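Local coordinates for guanidinopropionase (PDB 3NIQ), which catalyses the manganese-dependent hydrolysis of 3-guanidinopropanoate to beta-alanine and urea, at residues Ile40-Asp45 / His126-Pro131; Gly46-Arg51 / Tyr163-Pro168; Ala91-Ile96 / Arg103-Phe108; Ile132-Gly137 / Ile173-Leu178. All blocks are in the same frame, centred on the assembly; numbering follows the deposited sequence.

Interactions 1 and 2 are buried and lie near the manganese site: the first packs apolar side chains beside the metal ligand His126, while the second joins two loops through a backbone bond and the ring of His165. Interactions 3 and 4 are only partly buried and mix apolar contacts with salt-bridged arginines. Interactions 1 and 4 share helix 129-136, at its start and at its end. Interaction 3 adjoins interaction 1, where Trp44 CE3 lies 3.3 Å from Ile105 CD1. Interactions 2 and 3 both touch a third subunit of the hexamer, whereas interaction 4 meets no other chain.

Interaction 1. Residues Ile40-Asp45 / His126-Pro131. With MN (manganese (II) ion), chain D.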
# COMPACT_ATOMS: atom_id res chain seq x y z
N ILE A 40 10.09 -5.32 27.12
CA ILE A 40 11.30 -4.69 26.61
C ILE A 40 11.37 -4.77 25.10
O ILE A 40 11.12 -5.83 24.51
CB ILE A 40 12.57 -5.37 27.19
CG1 ILE A 40 12.57 -5.34 28.73
CG2 ILE A 40 13.84 -4.67 26.65
CD1 ILE A 40 13.26 -6.62 29.38
N GLY A 41 11.75 -3.66 24.48
CA GLY A 41 12.00 -3.68 23.05
C GLY A 41 13.48 -3.88 22.76
O GLY A 41 14.33 -3.35 23.46
N VAL A 42 13.79 -4.66 21.72
CA VAL A 42 15.18 -4.75 21.26
C VAL A 42 15.26 -4.42 19.77
O VAL A 42 15.23 -5.32 18.91
CB VAL A 42 15.78 -6.10 21.54
CG1 VAL A 42 17.28 -6.01 21.29
CG2 VAL A 42 15.46 -6.54 22.98
N PRO A 43 15.38 -3.13 19.47
CA PRO A 43 15.23 -2.64 18.10
C PRO A 43 16.54 -2.81 17.34
O PRO A 43 17.28 -1.86 17.16
CB PRO A 43 14.88 -1.16 18.31
CG PRO A 43 15.55 -0.79 19.62
CD PRO A 43 15.47 -2.03 20.46
N TRP A 44 16.81 -4.04 16.91
CA TRP A 44 18.13 -4.38 16.41
C TRP A 44 18.04 -5.46 15.33
O TRP A 44 17.47 -6.54 15.55
CB TRP A 44 18.99 -4.86 17.58
CG TRP A 44 20.39 -5.25 17.19
CD1 TRP A 44 21.26 -4.52 16.44
CD2 TRP A 44 21.08 -6.45 17.57
NE1 TRP A 44 22.46 -5.19 16.32
CE2 TRP A 44 22.37 -6.38 16.99
CE3 TRP A 44 20.73 -7.57 18.33
CZ2 TRP A 44 23.32 -7.39 17.15
CZ3 TRP A 44 21.69 -8.58 18.50
CH2 TRP A 44 22.97 -8.47 17.92
N ASP A 45 18.55 -5.16 14.15
CA ASP A 45 18.52 -6.16 13.06
C ASP A 45 19.89 -6.31 12.38
O ASP A 45 19.98 -6.69 11.21
CB ASP A 45 17.38 -5.88 12.05
CG ASP A 45 17.48 -4.48 11.41
OD1 ASP A 45 18.56 -3.85 11.45
OD2 ASP A 45 16.44 -4.02 10.87
N HIS A 126 16.19 -12.40 15.15
CA HIS A 126 16.33 -13.46 16.17
C HIS A 126 17.70 -13.46 16.86
O HIS A 126 17.87 -14.10 17.91
CB HIS A 126 16.03 -14.84 15.58
CG HIS A 126 15.17 -15.68 16.46
ND1 HIS A 126 14.19 -16.51 15.97
CD2 HIS A 126 15.09 -15.74 17.81
CE1 HIS A 126 13.56 -17.08 16.98
NE2 HIS A 126 14.08 -16.62 18.11
N LEU A 127 18.66 -12.73 16.31
CA LEU A 127 19.97 -12.64 16.98
C LEU A 127 19.84 -11.99 18.35
O LEU A 127 20.63 -12.25 19.26
CB LEU A 127 21.04 -11.95 16.10
CG LEU A 127 22.43 -11.87 16.73
CD1 LEU A 127 22.99 -13.27 17.02
CD2 LEU A 127 23.43 -11.06 15.84
N VAL A 128 18.79 -11.18 18.53
CA VAL A 128 18.55 -10.55 19.82
C VAL A 128 18.41 -11.56 20.97
O VAL A 128 18.71 -11.25 22.13
CB VAL A 128 17.30 -9.64 19.79
CG1 VAL A 128 16.11 -10.36 19.18
CG2 VAL A 128 16.93 -9.25 21.21
N THR A 129 17.96 -12.77 20.65
CA THR A 129 17.75 -13.78 21.70
C THR A 129 19.07 -14.25 22.32
O THR A 129 19.12 -14.59 23.52
CB THR A 129 16.91 -14.98 21.18
OG1 THR A 129 15.71 -14.48 20.59
CG2 THR A 129 16.54 -15.93 22.32
N LEU A 130 20.14 -14.25 21.53
CA LEU A 130 21.46 -14.63 22.05
C LEU A 130 21.93 -13.82 23.27
O LEU A 130 22.19 -14.41 24.31
CB LEU A 130 22.53 -14.61 20.95
CG LEU A 130 23.95 -14.97 21.41
CD1 LEU A 130 23.98 -16.32 22.08
CD2 LEU A 130 24.92 -14.94 20.22
N PRO A 131 22.07 -12.48 23.15
CA PRO A 131 22.50 -11.73 24.34
C PRO A 131 21.55 -11.87 25.53
O PRO A 131 21.99 -11.90 26.67
CB PRO A 131 22.60 -10.28 23.84
CG PRO A 131 21.75 -10.26 22.56
CD PRO A 131 21.97 -11.61 21.96
MN MN D . 14.17 -17.10 13.83
O HOH W 1 14.80 -17.49 11.52
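Val42 and Val128 meet methyl to methyl. CG1 of Val42 lies 3.3 Å from CG2 of Val128, a tight carbon-carbon approach, and CB of Val42 is 3.4 Å from that same CG2. Each of the two methyls stands anti to its own backbone N (Val42 chi1 -169°), which directs it at the other segment. The second apolar group is the benzo half of Trp44. Trp44 CH2 comes within 3.4 Å of Leu127 CD2, Trp44 CE3 is 4.3 Å from Val128 CB, and Pro131 CG borders Trp44 CZ3 at 4.4 Å, so one six-membered ring spans the first turns of the 126-131 segment.

Segment 40-45 includes the carboxyl end of strand 37-42, and segment 126-131 follows that of strand 118-123, its neighbour in the parallel sheet of the arginase fold; active-site loops emerge at this edge. An inverse gamma turn centred on Pro43 bends the chain here, with a weak bond from Trp44 N to Val42 O.

Metal coordination occupies the other side of the 126-131 segment. The CB of His126 points away from residues 40-45, and its ND1 binds manganese at 2.2 Å; a water lies 2.4 Å from the manganese, and Asp148, Asp152 and Asp240 complete the set. A hydrogen bond between His126 NE2 and Ser238 OG holds the other ring nitrogen, limiting rotation of the imidazole about its CB-CG bond.

Interaction 2. Residues Gly46-Arg51 / Tyr163-Pro168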
# COMPACT_ATOMS: atom_id res chain seq x y z
N GLY A 46 20.95 -6.01 13.13
CA GLY A 46 22.33 -6.22 12.66
C GLY A 46 22.61 -7.65 12.17
O GLY A 46 23.46 -7.86 11.28
N GLY A 47 21.91 -8.63 12.73
CA GLY A 47 22.10 -10.03 12.33
C GLY A 47 21.39 -10.41 11.03
O GLY A 47 21.48 -11.58 10.59
N THR A 48 20.68 -9.47 10.40
CA THR A 48 19.85 -9.83 9.25
C THR A 48 20.65 -9.97 7.94
O THR A 48 21.29 -9.03 7.47
CB THR A 48 18.63 -8.87 9.10
OG1 THR A 48 17.73 -9.08 10.20
CG2 THR A 48 17.90 -9.17 7.80
N THR A 49 20.55 -11.15 7.33
CA THR A 49 21.30 -11.46 6.11
C THR A 49 20.56 -11.18 4.81
O THR A 49 21.16 -11.12 3.74
CB THR A 49 21.74 -12.92 6.10
OG1 THR A 49 20.60 -13.75 6.30
CG2 THR A 49 22.74 -13.16 7.22
N ASN A 50 19.25 -10.99 4.92
CA ASN A 50 18.39 -10.74 3.77
C ASN A 50 17.63 -9.41 3.92
O ASN A 50 18.20 -8.35 3.71
CB ASN A 50 17.46 -11.95 3.60
CG ASN A 50 16.51 -11.82 2.41
OD1 ASN A 50 16.90 -11.45 1.29
ND2 ASN A 50 15.23 -12.16 2.67
N ARG A 51 16.35 -9.46 4.27
CA ARG A 51 15.54 -8.23 4.31
C ARG A 51 15.56 -7.67 5.72
O ARG A 51 15.07 -8.30 6.64
CB ARG A 51 14.10 -8.49 3.83
CG ARG A 51 14.06 -9.13 2.44
CD ARG A 51 12.67 -9.08 1.78
NE ARG A 51 11.61 -9.56 2.67
CZ ARG A 51 10.36 -9.81 2.29
NH1 ARG A 51 9.98 -9.65 1.02
NH2 ARG A 51 9.48 -10.22 3.19
N TYR A 163 27.79 -14.69 14.09
CA TYR A 163 26.62 -14.05 14.67
C TYR A 163 25.69 -13.47 13.62
O TYR A 163 25.97 -12.43 13.04
CB TYR A 163 27.06 -12.95 15.63
CG TYR A 163 27.97 -13.46 16.72
CD1 TYR A 163 27.55 -14.47 17.58
CD2 TYR A 163 29.27 -12.93 16.88
CE1 TYR A 163 28.37 -14.94 18.58
CE2 TYR A 163 30.11 -13.41 17.90
CZ TYR A 163 29.64 -14.42 18.74
OH TYR A 163 30.43 -14.92 19.74
N THR A 164 24.59 -14.17 13.35
CA THR A 164 23.53 -13.67 12.48
C THR A 164 22.23 -14.14 13.09
O THR A 164 22.23 -14.96 14.01
CB THR A 164 23.59 -14.25 11.05
OG1 THR A 164 23.19 -15.62 11.09
CG2 THR A 164 25.01 -14.14 10.44
N HIS A 165 21.12 -13.63 12.58
CA HIS A 165 19.81 -14.08 13.05
C HIS A 165 19.60 -15.58 12.77
O HIS A 165 18.66 -16.17 13.27
CB HIS A 165 18.68 -13.22 12.46
CG HIS A 165 18.53 -13.34 10.98
ND1 HIS A 165 17.37 -12.97 10.32
CD2 HIS A 165 19.38 -13.79 10.02
CE1 HIS A 165 17.53 -13.17 9.02
NE2 HIS A 165 18.73 -13.67 8.82
N GLY A 166 20.49 -16.18 11.98
CA GLY A 166 20.42 -17.60 11.68
C GLY A 166 21.36 -18.48 12.51
O GLY A 166 21.37 -19.68 12.34
N THR A 167 22.14 -17.88 13.42
CA THR A 167 23.05 -18.68 14.28
C THR A 167 22.77 -18.70 15.80
O THR A 167 23.49 -19.38 16.54
CB THR A 167 24.51 -18.22 14.14
OG1 THR A 167 24.62 -16.87 14.60
CG2 THR A 167 25.02 -18.34 12.69
N PRO A 168 21.75 -17.97 16.27
CA PRO A 168 21.80 -17.70 17.72
C PRO A 168 21.72 -18.95 18.61
O PRO A 168 22.34 -18.99 19.68
CB PRO A 168 20.60 -16.79 17.95
CG PRO A 168 19.62 -17.18 16.86
CD PRO A 168 20.51 -17.46 15.66
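Gly47 and Thr164 bring two irregular loops together, their CA atoms 3.9 Å apart. The absence of a side chain on Gly47 permits this approach, and His165 N donates to Gly47 O at 2.9 Å and 173°, a nearly straight bond that arrives from above the carbonyl plane. The 163-168 loop is shaped by a type I turn from Thr164 to Thr167, closed by Thr167 N to Thr164 O and braced by Thr164 N, which donates to Thr167 OG1 at 3.0 Å.

His165 has the largest share of the buried surface. With CG set between the backbone N and carbonyl carbon (chi1 66°), its ring lies across the 46-51 loop: Thr48 CA sits 3.9 Å from the His165 ring centroid and 3° off the normal, a CH-pi contact over one face. Thr49 OG1 meets His165 NE2 at the ring edge in a 3.1 Å hydrogen bond. Thr48 OG1 turns instead to Asp125, while Ile96 of a third subunit packs on Thr49 and Thr164.

His165 ND1 is hydrogen-bonded to Glu284, which also receives His126 N. Engaged at both nitrogens and over one face, the imidazole has little rotational freedom, with the His165 side chain about 6 Å from a bound manganese.

Interaction 3. Residues Ala91-Ile96 / Arg103-Phe108; sequences APVNPI and RRIEGF
Asn94 and Arg104 converge on OD2 of Asp100, which takes a hydrogen bond from Asn94 ND2 and a salt bridge from Arg104 NH1. Between themselves the two make a looser contact, Asn94 CB lying 4.1 Å from Arg104 NH1 over a face of the guanidinium. A bend in the arginine chain at chi3 (72°) turns the guanidinium along the 91-96 segment. Val93 O stands above the guanidinium plane, 3.7 Å from Arg104 NH2 and displaced toward the rim, whereas Pro92 CB lies at its edge. Asn94 OD1 is used separately: it accepts from Ile96 N at 2.9 Å and 150°, forming an Asx turn just ahead of helix 98-114.

That helix is the connecting element of a beta-alpha-beta crossover in the parallel sheet: it carries the chain from strand 85-90 past strand 37-42 to strand 118-123. Residues 91-96 also lie against this helix, with Ala91 CA 5.8 Å from Ile105 CA.

Pro92 CG rests on the helix backbone, 3.6 Å from Arg104 O. The apolar part is centred on Pro92 and Phe108, where Pro92 CD touches Phe108 CB at 3.6 Å. Ala91 CA stands over one face of the Phe108 ring, 4.1 Å from its centroid and 13° off the normal, a CH-pi contact. On the side facing Trp44, the side chains of Val93 and Ile105 run parallel in the same sense, with CG2 of Val93 4.1 Å from CD1 of Ile105. Phe158 of a third subunit packs on Arg104, and a long, weak ion pair links Arg104 NH2 to Glu13 of a second subunit.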
# COMPACT_ATOMS: atom_id res chain seq x y z
N ALA A 91 16.20 -1.92 25.05
CA ALA A 91 17.60 -2.22 25.28
C ALA A 91 18.51 -1.29 24.43
O ALA A 91 18.10 -0.86 23.35
CB ALA A 91 17.88 -3.67 24.97
N PRO A 92 19.71 -0.96 24.93
CA PRO A 92 20.65 -0.16 24.16
C PRO A 92 21.12 -0.94 22.93
O PRO A 92 21.39 -2.13 23.02
CB PRO A 92 21.81 0.10 25.16
CG PRO A 92 21.67 -0.99 26.20
CD PRO A 92 20.20 -1.26 26.29
N VAL A 93 21.20 -0.27 21.79
CA VAL A 93 21.51 -0.90 20.52
C VAL A 93 22.45 0.02 19.71
O VAL A 93 22.42 1.23 19.88
CB VAL A 93 20.18 -1.16 19.74
CG1 VAL A 93 20.44 -1.43 18.28
CG2 VAL A 93 19.39 -2.33 20.37
N ASN A 94 23.27 -0.58 18.85
CA ASN A 94 24.16 0.15 17.94
C ASN A 94 23.98 -0.42 16.52
O ASN A 94 24.47 -1.51 16.20
CB ASN A 94 25.62 0.00 18.38
CG ASN A 94 26.61 0.73 17.44
OD1 ASN A 94 26.30 1.12 16.31
ND2 ASN A 94 27.83 0.87 17.92
N PRO A 95 23.26 0.33 15.66
CA PRO A 95 22.90 -0.16 14.31
C PRO A 95 24.10 -0.35 13.37
O PRO A 95 23.97 -1.00 12.32
CB PRO A 95 21.97 0.91 13.78
CG PRO A 95 22.37 2.18 14.54
CD PRO A 95 22.73 1.68 15.93
N ILE A 96 25.25 0.21 13.75
CA ILE A 96 26.45 0.20 12.92
C ILE A 96 27.43 -0.92 13.28
O ILE A 96 28.20 -1.39 12.43
CB ILE A 96 27.19 1.57 13.00
CG1 ILE A 96 26.27 2.69 12.52
CG2 ILE A 96 28.51 1.57 12.20
CD1 ILE A 96 25.65 2.45 11.11
N ARG A 103 27.22 -6.75 23.06
CA ARG A 103 27.70 -6.41 24.39
C ARG A 103 26.67 -5.59 25.17
O ARG A 103 26.38 -5.88 26.33
CB ARG A 103 29.02 -5.62 24.32
CG ARG A 103 29.62 -5.29 25.70
CD ARG A 103 30.86 -4.35 25.58
NE ARG A 103 30.50 -3.08 24.92
CZ ARG A 103 29.96 -2.03 25.54
NH1 ARG A 103 29.72 -2.07 26.85
NH2 ARG A 103 29.63 -0.94 24.84
N ARG A 104 26.16 -4.54 24.52
CA ARG A 104 25.28 -3.59 25.20
C ARG A 104 23.96 -4.26 25.58
O ARG A 104 23.45 -4.07 26.69
CB ARG A 104 25.06 -2.36 24.33
CG ARG A 104 26.30 -1.44 24.32
CD ARG A 104 26.37 -0.53 23.10
NE ARG A 104 25.37 0.52 23.15
CZ ARG A 104 25.48 1.70 22.53
NH1 ARG A 104 26.56 1.97 21.81
NH2 ARG A 104 24.51 2.60 22.64
N ILE A 105 23.44 -5.08 24.67
CA ILE A 105 22.18 -5.76 24.94
C ILE A 105 22.30 -6.72 26.10
O ILE A 105 21.43 -6.73 26.99
CB ILE A 105 21.62 -6.49 23.70
CG1 ILE A 105 21.29 -5.45 22.61
CG2 ILE A 105 20.41 -7.32 24.11
CD1 ILE A 105 21.01 -6.05 21.23
N GLU A 106 23.36 -7.52 26.13
CA GLU A 106 23.57 -8.46 27.24
C GLU A 106 23.68 -7.71 28.58
O GLU A 106 23.14 -8.16 29.59
CB GLU A 106 24.82 -9.33 27.03
CG GLU A 106 25.11 -10.23 28.25
CD GLU A 106 26.34 -11.13 28.10
OE1 GLU A 106 26.96 -11.17 27.00
OE2 GLU A 106 26.68 -11.81 29.09
N GLY A 107 24.40 -6.58 28.58
CA GLY A 107 24.60 -5.78 29.80
C GLY A 107 23.27 -5.32 30.38
O GLY A 107 23.04 -5.41 31.58
N PHE A 108 22.36 -4.88 29.51
CA PHE A 108 21.02 -4.53 29.91
C PHE A 108 20.29 -5.71 30.54
O PHE A 108 19.70 -5.61 31.62
CB PHE A 108 20.26 -4.00 28.69
CG PHE A 108 18.88 -3.49 29.00
CD1 PHE A 108 18.70 -2.22 29.55
CD2 PHE A 108 17.76 -4.26 28.72
CE1 PHE A 108 17.40 -1.73 29.83
CE2 PHE A 108 16.47 -3.80 29.01
CZ PHE A 108 16.29 -2.52 29.57

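Interaction 4. Residues Ile132-Gly137 / Ile173-Leu178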
# COMPACT_ATOMS: atom_id res chain seq x y z
N ILE A 132 20.25 -11.99 25.27
CA ILE A 132 19.29 -12.32 26.32
C ILE A 132 19.66 -13.64 27.03
O ILE A 132 19.73 -13.69 28.28
CB ILE A 132 17.84 -12.40 25.72
CG1 ILE A 132 17.43 -11.05 25.15
CG2 ILE A 132 16.82 -12.88 26.80
CD1 ILE A 132 15.94 -10.98 24.57
N PHE A 133 19.92 -14.70 26.26
CA PHE A 133 20.30 -15.99 26.84
C PHE A 133 21.65 -15.90 27.58
O PHE A 133 21.85 -16.56 28.59
CB PHE A 133 20.37 -17.08 25.76
CG PHE A 133 19.04 -17.67 25.39
CD1 PHE A 133 17.85 -17.03 25.70
CD2 PHE A 133 18.97 -18.89 24.71
CE1 PHE A 133 16.63 -17.57 25.36
CE2 PHE A 133 17.74 -19.46 24.35
CZ PHE A 133 16.56 -18.79 24.68
N ARG A 134 22.55 -15.07 27.07
CA ARG A 134 23.82 -14.81 27.76
C ARG A 134 23.59 -14.28 29.17
O ARG A 134 24.31 -14.65 30.10
CB ARG A 134 24.72 -13.89 26.95
CG ARG A 134 25.46 -14.64 25.84
CD ARG A 134 26.21 -13.70 24.91
NE ARG A 134 26.92 -14.42 23.86
CZ ARG A 134 27.71 -13.84 22.96
NH1 ARG A 134 27.86 -12.52 22.95
NH2 ARG A 134 28.33 -14.57 22.05
N ALA A 135 22.57 -13.44 29.34
CA ALA A 135 22.21 -12.98 30.68
C ALA A 135 21.44 -14.01 31.49
O ALA A 135 21.78 -14.26 32.65
CB ALA A 135 21.41 -11.66 30.63
N LEU A 136 20.40 -14.59 30.89
CA LEU A 136 19.45 -15.43 31.64
C LEU A 136 19.96 -16.84 31.87
O LEU A 136 19.45 -17.54 32.73
CB LEU A 136 18.07 -15.53 30.94
CG LEU A 136 17.26 -14.29 30.57
CD1 LEU A 136 15.76 -14.63 30.31
CD2 LEU A 136 17.40 -13.20 31.58
N GLY A 137 20.90 -17.28 31.04
CA GLY A 137 21.39 -18.66 31.11
C GLY A 137 22.80 -18.73 31.71
O GLY A 137 23.46 -19.75 31.62
N ILE A 173 23.87 -22.95 22.51
CA ILE A 173 24.20 -24.33 22.90
C ILE A 173 25.72 -24.47 23.13
O ILE A 173 26.14 -24.97 24.15
CB ILE A 173 23.66 -25.33 21.85
CG1 ILE A 173 22.13 -25.33 21.91
CG2 ILE A 173 24.25 -26.76 22.07
CD1 ILE A 173 21.44 -26.04 20.75
N GLU A 174 26.53 -23.96 22.20
CA GLU A 174 27.99 -23.98 22.34
C GLU A 174 28.44 -23.26 23.61
O GLU A 174 29.35 -23.73 24.30
CB GLU A 174 28.65 -23.31 21.13
CG GLU A 174 28.65 -24.11 19.88
CD GLU A 174 29.23 -23.33 18.69
OE1 GLU A 174 29.50 -22.12 18.82
OE2 GLU A 174 29.41 -23.94 17.62
N GLU A 175 27.78 -22.15 23.92
CA GLU A 175 28.12 -21.37 25.11
C GLU A 175 27.55 -21.97 26.40
O GLU A 175 27.79 -21.45 27.47
CB GLU A 175 27.70 -19.89 24.96
CG GLU A 175 28.51 -19.16 23.86
CD GLU A 175 27.98 -17.78 23.50
OE1 GLU A 175 27.35 -17.08 24.34
OE2 GLU A 175 28.22 -17.37 22.34
N GLY A 176 26.79 -23.06 26.30
CA GLY A 176 26.24 -23.71 27.50
C GLY A 176 25.03 -23.01 28.11
O GLY A 176 24.68 -23.25 29.27
N LEU A 177 24.36 -22.16 27.33
CA LEU A 177 23.25 -21.35 27.84
C LEU A 177 21.91 -22.01 27.62
O LEU A 177 20.94 -21.75 28.33
CB LEU A 177 23.23 -19.97 27.17
CG LEU A 177 24.56 -19.22 27.16
CD1 LEU A 177 24.52 -18.12 26.09
CD2 LEU A 177 24.87 -18.63 28.56
N LEU A 178 21.85 -22.82 26.57
CA LEU A 178 20.65 -23.50 26.17
C LEU A 178 20.91 -25.00 26.21
O LEU A 178 21.86 -25.48 25.60
CB LEU A 178 20.25 -23.08 24.75
CG LEU A 178 19.09 -23.83 24.06
CD1 LEU A 178 17.80 -23.65 24.83
CD2 LEU A 178 18.93 -23.40 22.58
O HOH W 2 24.72 -22.05 31.87
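Leu177 packs against the last turn of helix 129-136 with both of its methyls. Leu177 CD1 lies 3.6 Å from Arg134 CG, and Leu177 CD2 is 3.6 Å from Gly137 O, so the leucine wedges between a side-chain stem and the backbone at the helix end. A Schellman motif delivers it there: the motif ends helix 168-174, and Gly176, with positive phi, turns the chain toward strand 178-179.

Phe133 extends the apolar contact inward. Phe133 CB is 4.3 Å from Leu177 CD1, and the ring atom Phe133 CE2 meets Leu178 CD1 at 4.2 Å. Leu142 and Met144 of strand 142-147 also touch this phenylalanine, which places the contact against the central sheet of the arginase fold.

Arg134 supplies the polar side. Its stretched-out chain (chi3 179°) carries the guanidinium past Leu177 to Glu175, where two nitrogens on one flank each take a carboxylate oxygen. Arg134 NE donates to the syn lone pair of Glu175 OE1 at 2.7 Å, tilted from the guanidinium plane. Arg134 NH2 reaches Glu175 OE2 at 2.8 Å and 167°, this time in that plane. The guanidinium and carboxylate planes lie 34° apart, so the salt bridge is twisted. A weak bond links Arg134 NH2 to Tyr163 OH as well.

Beyond the leucine, one water donates to both backbones, to Gly137 O at 2.6 Å and to Gly176 O at 2.9 Å.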